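Local coordinates for protein decapping nuclease RAI1 (Candida albicans, PDB 5BUD) that hydrolyses the NAD cap from the 5' end of a subset of RNAs using divalent metal ions, and binds RAT1 directly to stabilise it and stimulate its exoribonuclease activity, at residues K4-N9 / K358-S363; L123-F128 / Y349-D354; G130-K135 / V340-E345. All coordinates share one frame; numbering follows the deposited sequence.

Interaction 1: residues K4-N9 / K358-S363; sequences KSLPLN and KSFTLS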
ATOM      1  N   LYS A   4      22.564  -9.344 -11.861  1.00 39.45           N
ATOM      2  CA  LYS A   4      23.238  -9.327 -10.588  1.00 37.17           C
ATOM      3  C   LYS A   4      22.192  -9.715  -9.568  1.00 35.80           C
ATOM      4  O   LYS A   4      20.990  -9.465  -9.739  1.00 33.19           O
ATOM      5  CB  LYS A   4      23.867  -7.947 -10.375  1.00 44.13           C
ATOM      6  CG  LYS A   4      24.309  -7.598  -8.964  1.00 48.27           C
ATOM      7  CD  LYS A   4      25.549  -6.714  -8.971  1.00 52.81           C
ATOM      8  CE  LYS A   4      25.552  -5.644 -10.055  1.00 54.38           C
ATOM      9  NZ  LYS A   4      26.963  -5.322 -10.411  1.00 60.96           N
ATOM     10  N   SER A   5      22.615 -10.445  -8.556  1.00 36.23           N
ATOM     11  CA  SER A   5      21.662 -10.953  -7.627  1.00 38.66           C
ATOM     12  C   SER A   5      22.110 -10.549  -6.257  1.00 36.69           C
ATOM     13  O   SER A   5      23.291 -10.348  -6.016  1.00 36.22           O
ATOM     14  CB  SER A   5      21.502 -12.460  -7.763  1.00 40.01           C
ATOM     15  OG  SER A   5      22.715 -13.098  -7.501  1.00 44.26           O
ATOM     16  N   LEU A   6      21.127 -10.336  -5.401  1.00 36.06           N
ATOM     17  CA  LEU A   6      21.341 -10.089  -4.000  1.00 33.14           C
ATOM     18  C   LEU A   6      20.967 -11.386  -3.318  1.00 33.02           C
ATOM     19  O   LEU A   6      19.853 -11.899  -3.524  1.00 31.20           O
ATOM     20  CB  LEU A   6      20.430  -8.954  -3.507  1.00 32.44           C
ATOM     21  CG  LEU A   6      20.572  -8.553  -2.037  1.00 31.12           C
ATOM     22  CD1 LEU A   6      21.923  -7.913  -1.765  1.00 30.31           C
ATOM     23  CD2 LEU A   6      19.436  -7.609  -1.646  1.00 30.24           C
ATOM     24  N   PRO A   7      21.883 -11.930  -2.499  1.00 33.60           N
ATOM     25  CA  PRO A   7      21.514 -13.138  -1.785  1.00 32.83           C
ATOM     26  C   PRO A   7      20.266 -12.889  -0.921  1.00 31.74           C
ATOM     27  O   PRO A   7      20.155 -11.827  -0.313  1.00 30.95           O
ATOM     28  CB  PRO A   7      22.742 -13.418  -0.903  1.00 35.06           C
ATOM     29  CG  PRO A   7      23.898 -12.778  -1.632  1.00 37.93           C
ATOM     30  CD  PRO A   7      23.312 -11.581  -2.340  1.00 35.87           C
ATOM     31  N   LEU A   8      19.377 -13.877  -0.840  1.00 31.33           N
ATOM     32  CA  LEU A   8      18.155 -13.753  -0.071  1.00 32.26           C
ATOM     33  C   LEU A   8      18.424 -13.653   1.414  1.00 32.57           C
ATOM     34  O   LEU A   8      17.577 -13.172   2.153  1.00 28.29           O
ATOM     35  CB  LEU A   8      17.245 -14.937  -0.306  1.00 33.99           C
ATOM     36  CG  LEU A   8      16.639 -15.079  -1.691  1.00 34.29           C
ATOM     37  CD1 LEU A   8      15.603 -16.194  -1.618  1.00 34.51           C
ATOM     38  CD2 LEU A   8      16.026 -13.759  -2.135  1.00 36.07           C
ATOM     39  N   ASN A   9      19.599 -14.094   1.863  1.00 32.54           N
ATOM     40  CA  ASN A   9      19.901 -14.006   3.297  1.00 33.05           C
ATOM     41  C   ASN A   9      20.613 -12.699   3.658  1.00 31.99           C
ATOM     42  O   ASN A   9      21.045 -12.530   4.788  1.00 32.19           O
ATOM     43  CB  ASN A   9      20.730 -15.208   3.741  1.00 35.12           C
ATOM     44  CG  ASN A   9      22.041 -15.326   2.983  1.00 36.10           C
ATOM     45  OD1 ASN A   9      22.705 -14.329   2.668  1.00 37.96           O
ATOM     46  ND2 ASN A   9      22.412 -16.545   2.670  1.00 39.70           N
ATOM     47  N   LYS A 358      14.504 -19.027  -6.288  1.00 35.81           N
ATOM     48  CA  LYS A 358      14.944 -18.406  -5.016  1.00 35.76           C
ATOM     49  C   LYS A 358      16.011 -17.343  -5.248  1.00 34.73           C
ATOM     50  O   LYS A 358      17.094 -17.388  -4.658  1.00 35.52           O
ATOM     51  CB  LYS A 358      15.496 -19.442  -4.011  1.00 38.19           C
ATOM     52  CG  LYS A 358      14.911 -20.840  -4.049  1.00 42.30           C
ATOM     53  CD  LYS A 358      13.445 -20.887  -3.703  1.00 47.04           C
ATOM     54  CE  LYS A 358      12.953 -22.320  -3.482  1.00 49.96           C
ATOM     55  NZ  LYS A 358      13.596 -22.988  -2.312  1.00 49.62           N
ATOM     56  N   SER A 359      15.709 -16.386  -6.120  1.00 34.31           N
ATOM     57  CA  SER A 359      16.679 -15.390  -6.521  1.00 32.88           C
ATOM     58  C   SER A 359      16.048 -14.003  -6.544  1.00 32.29           C
ATOM     59  O   SER A 359      14.859 -13.871  -6.769  1.00 31.63           O
ATOM     60  CB  SER A 359      17.228 -15.728  -7.902  1.00 31.76           C
ATOM     61  OG  SER A 359      16.209 -15.727  -8.877  1.00 31.23           O
ATOM     62  N   PHE A 360      16.878 -13.000  -6.283  1.00 32.82           N
ATOM     63  CA  PHE A 360      16.496 -11.604  -6.244  1.00 31.46           C
ATOM     64  C   PHE A 360      17.489 -10.883  -7.146  1.00 31.94           C
ATOM     65  O   PHE A 360      18.650 -10.753  -6.793  1.00 29.00           O
ATOM     66  CB  PHE A 360      16.574 -11.092  -4.805  1.00 32.79           C
ATOM     67  CG  PHE A 360      15.839  -9.806  -4.587  1.00 31.61           C
ATOM     68  CD1 PHE A 360      14.470  -9.810  -4.308  1.00 31.45           C
ATOM     69  CD2 PHE A 360      16.501  -8.586  -4.668  1.00 31.78           C
ATOM     70  CE1 PHE A 360      13.776  -8.625  -4.116  1.00 29.60           C
ATOM     71  CE2 PHE A 360      15.807  -7.398  -4.486  1.00 31.48           C
ATOM     72  CZ  PHE A 360      14.447  -7.421  -4.199  1.00 30.95           C
ATOM     73  N   THR A 361      17.028 -10.434  -8.323  1.00 30.76           N
ATOM     74  CA  THR A 361      17.916  -9.998  -9.385  1.00 33.10           C
ATOM     75  C   THR A 361      17.508  -8.717 -10.116  1.00 33.55           C
ATOM     76  O   THR A 361      16.337  -8.382 -10.244  1.00 30.55           O
ATOM     77  CB  THR A 361      18.047 -11.085 -10.481  1.00 32.98           C
ATOM     78  OG1 THR A 361      16.800 -11.229 -11.165  1.00 34.54           O
ATOM     79  CG2 THR A 361      18.457 -12.421  -9.860  1.00 33.75           C
ATOM     80  N   LEU A 362      18.525  -8.058 -10.651  1.00 32.48           N
ATOM     81  CA  LEU A 362      18.391  -6.864 -11.428  1.00 31.32           C
ATOM     82  C   LEU A 362      19.012  -7.165 -12.797  1.00 32.50           C
ATOM     83  O   LEU A 362      20.179  -7.548 -12.882  1.00 29.08           O
ATOM     84  CB  LEU A 362      19.183  -5.781 -10.717  1.00 33.91           C
ATOM     85  CG  LEU A 362      18.776  -4.323 -10.616  1.00 35.48           C
ATOM     86  CD1 LEU A 362      17.285  -4.137 -10.458  1.00 35.26           C
ATOM     87  CD2 LEU A 362      19.570  -3.708  -9.469  1.00 35.88           C
ATOM     88  N   SER A 363      18.230  -7.024 -13.859  1.00 31.14           N
ATOM     89  CA  SER A 363      18.760  -7.220 -15.204  1.00 33.37           C
ATOM     90  C   SER A 363      18.268  -6.101 -16.116  1.00 35.01           C
ATOM     91  O   SER A 363      17.210  -5.512 -15.879  1.00 31.96           O
ATOM     92  CB  SER A 363      18.368  -8.607 -15.746  1.00 33.29           C
ATOM     93  OG  SER A 363      16.969  -8.837 -15.666  1.00 34.61           O
TER
HETATM   94  O   HOH W   1      19.332 -13.858  -5.330  1.00 38.62           O

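Interaction 2: residues L123-F128 / Y349-D354; sequences LYVVPF and YRLKYD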
ATOM      1  N   LEU A 123       9.210  -5.918 -10.960  1.00 23.66           N
ATOM      2  CA  LEU A 123       9.200  -4.454 -11.010  1.00 24.60           C
ATOM      3  C   LEU A 123      10.106  -3.948 -12.149  1.00 24.51           C
ATOM      4  O   LEU A 123      10.922  -4.695 -12.681  1.00 25.66           O
ATOM      5  CB  LEU A 123       9.732  -3.886  -9.704  1.00 23.67           C
ATOM      6  CG  LEU A 123       9.119  -4.508  -8.446  1.00 24.49           C
ATOM      7  CD1 LEU A 123       9.888  -4.078  -7.200  1.00 24.42           C
ATOM      8  CD2 LEU A 123       7.640  -4.168  -8.373  1.00 23.84           C
ATOM      9  N   TYR A 124       9.931  -2.682 -12.493  1.00 23.61           N
ATOM     10  CA  TYR A 124      10.785  -1.976 -13.428  1.00 24.19           C
ATOM     11  C   TYR A 124      11.444  -0.843 -12.659  1.00 23.24           C
ATOM     12  O   TYR A 124      10.779  -0.180 -11.862  1.00 25.05           O
ATOM     13  CB  TYR A 124       9.926  -1.427 -14.587  1.00 24.54           C
ATOM     14  CG  TYR A 124       9.484  -2.449 -15.605  1.00 25.40           C
ATOM     15  CD1 TYR A 124      10.408  -3.235 -16.307  1.00 26.75           C
ATOM     16  CD2 TYR A 124       8.134  -2.601 -15.909  1.00 25.65           C
ATOM     17  CE1 TYR A 124       9.975  -4.154 -17.264  1.00 26.71           C
ATOM     18  CE2 TYR A 124       7.702  -3.497 -16.862  1.00 25.99           C
ATOM     19  CZ  TYR A 124       8.613  -4.256 -17.543  1.00 27.74           C
ATOM     20  OH  TYR A 124       8.106  -5.130 -18.468  1.00 30.60           O
ATOM     21  N   VAL A 125      12.753  -0.675 -12.851  1.00 23.94           N
ATOM     22  CA  VAL A 125      13.543   0.425 -12.294  1.00 24.83           C
ATOM     23  C   VAL A 125      14.072   1.334 -13.423  1.00 25.67           C
ATOM     24  O   VAL A 125      14.801   0.869 -14.323  1.00 24.62           O
ATOM     25  CB  VAL A 125      14.756  -0.107 -11.541  1.00 24.26           C
ATOM     26  CG1 VAL A 125      15.509   1.011 -10.875  1.00 24.50           C
ATOM     27  CG2 VAL A 125      14.337  -1.144 -10.520  1.00 24.73           C
ATOM     28  N   VAL A 126      13.759   2.614 -13.337  1.00 24.51           N
ATOM     29  CA  VAL A 126      14.076   3.564 -14.394  1.00 26.69           C
ATOM     30  C   VAL A 126      14.835   4.734 -13.754  1.00 26.27           C
ATOM     31  O   VAL A 126      14.253   5.501 -13.003  1.00 27.59           O
ATOM     32  CB  VAL A 126      12.806   4.061 -15.111  1.00 25.62           C
ATOM     33  CG1 VAL A 126      13.152   5.103 -16.176  1.00 27.76           C
ATOM     34  CG2 VAL A 126      12.036   2.894 -15.725  1.00 26.93           C
ATOM     35  N   PRO A 127      16.146   4.844 -14.025  1.00 28.40           N
ATOM     36  CA  PRO A 127      16.903   5.985 -13.522  1.00 28.18           C
ATOM     37  C   PRO A 127      16.610   7.239 -14.331  1.00 30.04           C
ATOM     38  O   PRO A 127      16.590   7.191 -15.591  1.00 28.01           O
ATOM     39  CB  PRO A 127      18.361   5.569 -13.712  1.00 29.15           C
ATOM     40  CG  PRO A 127      18.341   4.119 -14.041  1.00 30.82           C
ATOM     41  CD  PRO A 127      17.022   3.852 -14.680  1.00 28.67           C
ATOM     42  N   PHE A 128      16.410   8.358 -13.627  1.00 29.63           N
ATOM     43  CA  PHE A 128      16.138   9.633 -14.290  1.00 30.23           C
ATOM     44  C   PHE A 128      16.373  10.801 -13.350  1.00 30.56           C
ATOM     45  O   PHE A 128      15.898  10.806 -12.213  1.00 31.09           O
ATOM     46  CB  PHE A 128      14.701   9.679 -14.852  1.00 29.27           C
ATOM     47  CG  PHE A 128      14.353  10.997 -15.478  1.00 30.26           C
ATOM     48  CD1 PHE A 128      13.532  11.898 -14.821  1.00 30.71           C
ATOM     49  CD2 PHE A 128      14.921  11.376 -16.685  1.00 32.24           C
ATOM     50  CE1 PHE A 128      13.249  13.133 -15.373  1.00 31.28           C
ATOM     51  CE2 PHE A 128      14.643  12.612 -17.241  1.00 32.41           C
ATOM     52  CZ  PHE A 128      13.811  13.499 -16.580  1.00 32.47           C
ATOM     53  N   TYR A 349      15.781  -1.310 -15.947  1.00 29.68           N
ATOM     54  CA  TYR A 349      15.998  -2.628 -15.358  1.00 31.34           C
ATOM     55  C   TYR A 349      14.716  -3.313 -14.855  1.00 30.65           C
ATOM     56  O   TYR A 349      13.781  -2.655 -14.396  1.00 27.05           O
ATOM     57  CB  TYR A 349      16.971  -2.525 -14.183  1.00 31.20           C
ATOM     58  CG  TYR A 349      18.201  -1.753 -14.548  1.00 35.65           C
ATOM     59  CD1 TYR A 349      19.371  -2.401 -14.968  1.00 37.58           C
ATOM     60  CD2 TYR A 349      18.189  -0.377 -14.506  1.00 35.78           C
ATOM     61  CE1 TYR A 349      20.499  -1.668 -15.326  1.00 40.31           C
ATOM     62  CE2 TYR A 349      19.302   0.360 -14.864  1.00 40.67           C
ATOM     63  CZ  TYR A 349      20.452  -0.279 -15.269  1.00 39.44           C
ATOM     64  OH  TYR A 349      21.538   0.504 -15.594  1.00 44.76           O
ATOM     65  N   ARG A 350      14.730  -4.641 -14.923  1.00 29.87           N
ATOM     66  CA  ARG A 350      13.757  -5.488 -14.269  1.00 30.88           C
ATOM     67  C   ARG A 350      14.344  -5.858 -12.936  1.00 28.54           C
ATOM     68  O   ARG A 350      15.472  -6.316 -12.871  1.00 29.12           O
ATOM     69  CB  ARG A 350      13.569  -6.797 -15.021  1.00 34.52           C
ATOM     70  CG  ARG A 350      12.752  -6.713 -16.283  1.00 39.57           C
ATOM     71  CD  ARG A 350      12.210  -8.089 -16.638  1.00 43.34           C
ATOM     72  NE  ARG A 350      10.834  -7.968 -17.071  1.00 47.96           N
ATOM     73  CZ  ARG A 350      10.453  -7.421 -18.223  1.00 51.50           C
ATOM     74  NH1 ARG A 350      11.345  -6.942 -19.098  1.00 53.07           N
ATOM     75  NH2 ARG A 350       9.160  -7.344 -18.499  1.00 54.82           N
ATOM     76  N   LEU A 351      13.580  -5.657 -11.870  1.00 27.49           N
ATOM     77  CA  LEU A 351      13.935  -6.151 -10.556  1.00 26.32           C
ATOM     78  C   LEU A 351      12.945  -7.278 -10.279  1.00 27.58           C
ATOM     79  O   LEU A 351      11.745  -7.057 -10.299  1.00 25.98           O
ATOM     80  CB  LEU A 351      13.790  -5.045  -9.509  1.00 29.49           C
ATOM     81  CG  LEU A 351      14.004  -5.368  -8.031  1.00 29.27           C
ATOM     82  CD1 LEU A 351      15.345  -6.006  -7.770  1.00 30.72           C
ATOM     83  CD2 LEU A 351      13.872  -4.098  -7.204  1.00 31.41           C
ATOM     84  N   LYS A 352      13.448  -8.481 -10.045  1.00 28.47           N
ATOM     85  CA  LYS A 352      12.588  -9.655  -9.989  1.00 31.53           C
ATOM     86  C   LYS A 352      12.938 -10.522  -8.784  1.00 30.06           C
ATOM     87  O   LYS A 352      14.100 -10.863  -8.587  1.00 31.46           O
ATOM     88  CB  LYS A 352      12.738 -10.466 -11.292  1.00 31.41           C
ATOM     89  CG  LYS A 352      12.081 -11.851 -11.293  1.00 33.74           C
ATOM     90  CD  LYS A 352      12.364 -12.590 -12.596  1.00 35.66           C
ATOM     91  CE  LYS A 352      11.381 -13.724 -12.835  1.00 37.51           C
ATOM     92  NZ  LYS A 352      10.089 -13.259 -13.412  1.00 38.11           N
ATOM     93  N   TYR A 353      11.929 -10.860  -7.985  1.00 29.86           N
ATOM     94  CA  TYR A 353      12.041 -11.958  -7.033  1.00 29.96           C
ATOM     95  C   TYR A 353      11.353 -13.171  -7.653  1.00 31.08           C
ATOM     96  O   TYR A 353      10.158 -13.109  -7.976  1.00 28.87           O
ATOM     97  CB  TYR A 353      11.396 -11.630  -5.698  1.00 30.38           C
ATOM     98  CG  TYR A 353      11.318 -12.829  -4.820  1.00 30.32           C
ATOM     99  CD1 TYR A 353      12.474 -13.487  -4.412  1.00 29.88           C
ATOM    100  CD2 TYR A 353      10.098 -13.335  -4.412  1.00 30.61           C
ATOM    101  CE1 TYR A 353      12.410 -14.619  -3.613  1.00 30.67           C
ATOM    102  CE2 TYR A 353      10.026 -14.461  -3.615  1.00 31.77           C
ATOM    103  CZ  TYR A 353      11.188 -15.099  -3.216  1.00 31.24           C
ATOM    104  OH  TYR A 353      11.112 -16.226  -2.440  1.00 30.31           O
ATOM    105  N   ASP A 354      12.136 -14.236  -7.838  1.00 32.09           N
ATOM    106  CA  ASP A 354      11.705 -15.497  -8.467  1.00 32.46           C
ATOM    107  C   ASP A 354      11.661 -16.567  -7.366  1.00 32.26           C
ATOM    108  O   ASP A 354      12.722 -17.006  -6.901  1.00 31.38           O
ATOM    109  CB  ASP A 354      12.704 -15.915  -9.557  1.00 33.04           C
ATOM    110  CG  ASP A 354      12.257 -17.161 -10.345  1.00 35.15           C
ATOM    111  OD1 ASP A 354      11.497 -17.993  -9.809  1.00 36.00           O
ATOM    112  OD2 ASP A 354      12.660 -17.298 -11.522  1.00 39.10           O
TER

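Interaction 3: residues G130-K135 / V340-E345; sequences GQLFIK and VDKKDE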
ATOM      1  N   GLY A 130      18.840  11.687 -11.598  1.00 28.32           N
ATOM      2  CA  GLY A 130      19.554  11.364 -10.360  1.00 29.55           C
ATOM      3  C   GLY A 130      18.735  10.542  -9.385  1.00 31.93           C
ATOM      4  O   GLY A 130      19.125  10.402  -8.230  1.00 34.11           O
ATOM      5  N   GLN A 131      17.583  10.036  -9.843  1.00 30.72           N
ATOM      6  CA  GLN A 131      16.676   9.237  -9.013  1.00 30.83           C
ATOM      7  C   GLN A 131      16.248   7.955  -9.700  1.00 26.94           C
ATOM      8  O   GLN A 131      16.290   7.857 -10.910  1.00 29.13           O
ATOM      9  CB  GLN A 131      15.437  10.048  -8.641  1.00 29.42           C
ATOM     10  CG  GLN A 131      15.835  11.345  -7.981  1.00 31.03           C
ATOM     11  CD  GLN A 131      14.687  12.226  -7.591  1.00 30.38           C
ATOM     12  OE1 GLN A 131      13.814  12.529  -8.402  1.00 29.60           O
ATOM     13  NE2 GLN A 131      14.715  12.698  -6.353  1.00 30.30           N
ATOM     14  N   LEU A 132      15.814   6.997  -8.897  1.00 26.42           N
ATOM     15  CA  LEU A 132      15.252   5.735  -9.354  1.00 24.13           C
ATOM     16  C   LEU A 132      13.752   5.749  -9.212  1.00 24.05           C
ATOM     17  O   LEU A 132      13.214   5.891  -8.111  1.00 25.51           O
ATOM     18  CB  LEU A 132      15.767   4.589  -8.515  1.00 24.32           C
ATOM     19  CG  LEU A 132      17.243   4.273  -8.545  1.00 26.50           C
ATOM     20  CD1 LEU A 132      17.416   2.994  -7.771  1.00 26.94           C
ATOM     21  CD2 LEU A 132      17.766   4.127  -9.959  1.00 26.43           C
ATOM     22  N   PHE A 133      13.075   5.617 -10.344  1.00 24.43           N
ATOM     23  CA  PHE A 133      11.654   5.517 -10.412  1.00 23.01           C
ATOM     24  C   PHE A 133      11.298   4.024 -10.527  1.00 24.39           C
ATOM     25  O   PHE A 133      11.786   3.324 -11.441  1.00 22.57           O
ATOM     26  CB  PHE A 133      11.135   6.330 -11.607  1.00 24.22           C
ATOM     27  CG  PHE A 133      11.328   7.805 -11.431  1.00 25.18           C
ATOM     28  CD1 PHE A 133      10.358   8.573 -10.801  1.00 24.81           C
ATOM     29  CD2 PHE A 133      12.518   8.420 -11.828  1.00 25.91           C
ATOM     30  CE1 PHE A 133      10.544   9.934 -10.611  1.00 27.04           C
ATOM     31  CE2 PHE A 133      12.708   9.784 -11.631  1.00 25.33           C
ATOM     32  CZ  PHE A 133      11.722  10.542 -11.030  1.00 26.00           C
ATOM     33  N   ILE A 134      10.482   3.536  -9.581  1.00 21.85           N
ATOM     34  CA  ILE A 134      10.195   2.118  -9.496  1.00 21.95           C
ATOM     35  C   ILE A 134       8.692   1.866  -9.579  1.00 22.05           C
ATOM     36  O   ILE A 134       7.912   2.472  -8.843  1.00 21.42           O
ATOM     37  CB  ILE A 134      10.829   1.485  -8.220  1.00 22.42           C
ATOM     38  CG1 ILE A 134      12.343   1.683  -8.182  1.00 22.95           C
ATOM     39  CG2 ILE A 134      10.578  -0.016  -8.181  1.00 23.80           C
ATOM     40  CD1 ILE A 134      13.014   1.109  -6.931  1.00 22.82           C
ATOM     41  N   LYS A 135       8.292   1.016 -10.523  1.00 21.90           N
ATOM     42  CA  LYS A 135       6.918   0.652 -10.701  1.00 23.86           C
ATOM     43  C   LYS A 135       6.821  -0.821 -10.950  1.00 23.62           C
ATOM     44  O   LYS A 135       7.818  -1.509 -11.239  1.00 23.90           O
ATOM     45  CB  LYS A 135       6.247   1.417 -11.878  1.00 27.42           C
ATOM     46  CG  LYS A 135       6.462   0.803 -13.244  1.00 30.21           C
ATOM     47  CD  LYS A 135       5.823   1.614 -14.375  1.00 33.53           C
ATOM     48  CE  LYS A 135       4.316   1.528 -14.391  1.00 33.75           C
ATOM     49  NZ  LYS A 135       3.884   0.253 -14.973  1.00 34.61           N
ATOM     50  N   VAL A 340      22.808   0.552  -9.140  1.00 38.10           N
ATOM     51  CA  VAL A 340      22.319   1.109 -10.383  1.00 36.75           C
ATOM     52  C   VAL A 340      22.916   2.512 -10.490  1.00 38.72           C
ATOM     53  O   VAL A 340      22.897   3.266  -9.510  1.00 37.10           O
ATOM     54  CB  VAL A 340      20.780   1.184 -10.420  1.00 37.22           C
ATOM     55  CG1 VAL A 340      20.294   1.591 -11.808  1.00 38.25           C
ATOM     56  CG2 VAL A 340      20.156  -0.159 -10.062  1.00 36.27           C
ATOM     57  N   ASP A 341      23.443   2.852 -11.674  1.00 39.03           N
ATOM     58  CA  ASP A 341      23.972   4.207 -11.945  1.00 35.90           C
ATOM     59  C   ASP A 341      22.812   5.138 -12.198  1.00 36.22           C
ATOM     60  O   ASP A 341      22.169   5.055 -13.239  1.00 35.20           O
ATOM     61  CB  ASP A 341      24.908   4.187 -13.155  1.00 37.55           C
ATOM     62  CG  ASP A 341      25.484   5.570 -13.492  1.00 39.30           C
ATOM     63  OD1 ASP A 341      25.176   6.575 -12.816  1.00 42.96           O
ATOM     64  OD2 ASP A 341      26.251   5.649 -14.455  1.00 36.59           O
ATOM     65  N   LYS A 342      22.531   6.026 -11.238  1.00 37.93           N
ATOM     66  CA  LYS A 342      21.352   6.902 -11.304  1.00 38.94           C
ATOM     67  C   LYS A 342      21.445   7.966 -12.387  1.00 40.38           C
ATOM     68  O   LYS A 342      20.437   8.563 -12.767  1.00 39.74           O
ATOM     69  CB  LYS A 342      21.085   7.548  -9.945  1.00 39.27           C
ATOM     70  CG  LYS A 342      20.757   6.526  -8.864  1.00 40.33           C
ATOM     71  CD  LYS A 342      20.031   7.105  -7.655  1.00 40.19           C
ATOM     72  CE  LYS A 342      20.931   7.337  -6.460  1.00 41.07           C
ATOM     73  NZ  LYS A 342      21.571   6.079  -5.978  1.00 42.16           N
ATOM     74  N   LYS A 343      22.652   8.188 -12.887  1.00 42.92           N
ATOM     75  CA  LYS A 343      22.905   9.210 -13.897  1.00 45.49           C
ATOM     76  C   LYS A 343      22.819   8.653 -15.328  1.00 42.60           C
ATOM     77  O   LYS A 343      22.772   9.418 -16.296  1.00 44.57           O
ATOM     78  CB  LYS A 343      24.271   9.845 -13.617  1.00 45.87           C
ATOM     79  CG  LYS A 343      24.327  10.548 -12.261  1.00 51.24           C
ATOM     80  CD  LYS A 343      25.612  10.241 -11.508  1.00 55.68           C
ATOM     81  CE  LYS A 343      25.987  11.352 -10.539  1.00 59.14           C
ATOM     82  NZ  LYS A 343      27.252  11.046  -9.821  1.00 60.10           N
ATOM     83  N   ASP A 344      22.783   7.330 -15.470  1.00 40.78           N
ATOM     84  CA  ASP A 344      22.712   6.724 -16.799  1.00 39.98           C
ATOM     85  C   ASP A 344      21.275   6.496 -17.254  1.00 38.05           C
ATOM     86  O   ASP A 344      20.654   5.495 -16.923  1.00 39.82           O
ATOM     87  CB  ASP A 344      23.507   5.428 -16.830  1.00 39.21           C
ATOM     88  CG  ASP A 344      23.465   4.758 -18.171  1.00 38.26           C
ATOM     89  OD1 ASP A 344      22.758   5.235 -19.095  1.00 38.38           O
ATOM     90  OD2 ASP A 344      24.145   3.736 -18.292  1.00 39.13           O
ATOM     91  N   GLU A 345      20.774   7.431 -18.044  1.00 36.91           N
ATOM     92  CA  GLU A 345      19.390   7.435 -18.498  1.00 35.96           C
ATOM     93  C   GLU A 345      19.221   6.694 -19.809  1.00 35.72           C
ATOM     94  O   GLU A 345      18.243   6.877 -20.517  1.00 33.70           O
ATOM     95  CB  GLU A 345      18.922   8.874 -18.631  1.00 35.84           C
ATOM     96  CG  GLU A 345      19.024   9.594 -17.301  1.00 34.93           C
ATOM     97  CD  GLU A 345      18.636  11.037 -17.367  1.00 33.93           C
ATOM     98  OE1 GLU A 345      18.880  11.718 -16.360  1.00 31.57           O
ATOM     99  OE2 GLU A 345      18.083  11.468 -18.405  1.00 35.20           O
TER
HETATM  100  O   HOH W   2      20.037  11.182 -14.176  1.00 39.06           O

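Interaction 1: residues K4-N9 / K358-S363
Phe-360 O takes a bond from Leu-6 N at 2.9 Å with an N-H...O angle of 162°, and a weaker CA-H contact from Ser-5 CA, 3.1 Å from the same Phe-360 O. Two residues back, Lys-4 and Leu-362 exchange both backbone bonds, the shorter being Leu-362 N to Lys-4 O at 3.0 Å. Between them lies the non-hydrogen-bonded pair, where Ser-5 CB packs 3.7 Å from Thr-361 CG2. Past Leu-6 the chain diverges, and a water takes over the pairing, donating to Leu-6 O (2.7 Å) and accepting from Phe-360 N (2.8 Å). Beyond the water, Leu-8 reaches across to the strand. With CG anti to its carbonyl carbon (chi1 -67°), its two methyls divide the work: CD2 reaches Phe-360 CB at 3.8 Å, while CD1 lies 3.6 Å from Lys-358 O. The Phe-360 ring continues inward to meet Trp-328 of helix 322-339 edge-to-face. Here a short N-terminal strand is added antiparallel to 359-364, the second strand of a hairpin with 349-354, and Lys-358 and Ser-359 both face Asp-354 in a G1 beta bulge.

Interaction 2: residues L123-F128 / Y349-D354
Leu-123 with Leu-351, and Val-125 with Tyr-349, are the two hydrogen-bonded pairs of this antiparallel contact, and each exchanges both of its backbone bonds. The shortest runs from Val-125 N to Tyr-349 O, 2.7 Å and nearly straight at 170°. Between them, in the non-hydrogen-bonded pair of Tyr-124 and Arg-350, CA-H groups add weak contacts: Arg-350 CA lies 3.3 Å from Leu-123 O. The apolar packing is on the face bearing Leu-123, Val-125, Tyr-349 and Leu-351. The two leucines run side by side, CD1 of Leu-123 meeting CD2 of Leu-351 at 4.0 Å, while Val-125 CG2 touches Leu-351 CB at 4.1 Å. Pro-127 crosses Tyr-349 at about a right angle, its CG near the plane of the ring and 4.0 Å from Tyr-349 CE2. On the other face the chemistry is aromatic and charged. Tyr-124 and Arg-350 point the same way, with ring and guanidinium planes 71° apart; Tyr-124 CE1 stands 3.4 Å above the centre of the guanidinium of Arg-350. A chi3 of 138° and a chi4 far from extended together turn that plane to the tyrosine. Asp-137 and Asp-366 lie near the guanidinium in long, weak ion pairs, and helix 367-377 packs on Tyr-124. The whole is an antiparallel strand pairing that joins two hairpins, 121-128/131-136 and 349-354/359-364, into continuous sheet.

Interaction 3: residues G130-K135 / V340-E345
The flat peptide between Gly-130 and Gln-131 has the aliphatic chain of Lys-342 laid over one face: CB of Lys-342 stands almost straight above Gly-130 C at 3.8 Å, and CD of Lys-342 comes to 3.5 Å from Gly-130 O. The lysine belongs to a type I beta turn, Asp-341 to Asp-344, in the loop after helix 322-339, and the turn packs against the start of strand 131-136, just past the bend of the 121-128/131-136 hairpin. The turn is braced from within by an Asx turn, in which Lys-343 N approaches Asp-341 OD1 from above the carboxylate plane, 3.0 Å away. Bends at chi3 (-101°) and chi4 carry Lys-342 NZ off to Asn-337 OD1, so it is the methylene part of the side chain that makes the contact. One bridging water supplies the polar part: it accepts from Gly-130 N at 2.9 Å and donates both to Lys-342 O, at 3.0 Å, and to Glu-345 OE1. Glu-345 OE1 also takes the backbone N of Asp-129. Deeper in, Leu-132 crosses Lys-342 at about a right angle, and its CD2 methyl sits 4.0 Å from Lys-342 CG and equally 4.0 Å from Val-340 CG1.

Overall arrangement
All three contacts lie on one side of the molecule, away from the manganese site. Interactions 1 and 2 share the hairpin 349-354/359-364, one on each flank: interaction 2 joins it to strand 121-128 in the buried sheet, whereas interaction 1 adds the N-terminal strand at a more exposed border, where water completes the pairing. Interaction 3 sets strand 131-136, the partner of 121-128 in the second hairpin, against a loop and not a strand, so its chemistry is methylene packing and a bridging water with no direct bond. Val-340 links the contacts, touching Leu-132 in interaction 3 and also Leu-362 and Tyr-349. Along the chain interaction 3 nests inside interaction 2, and both inside interaction 1.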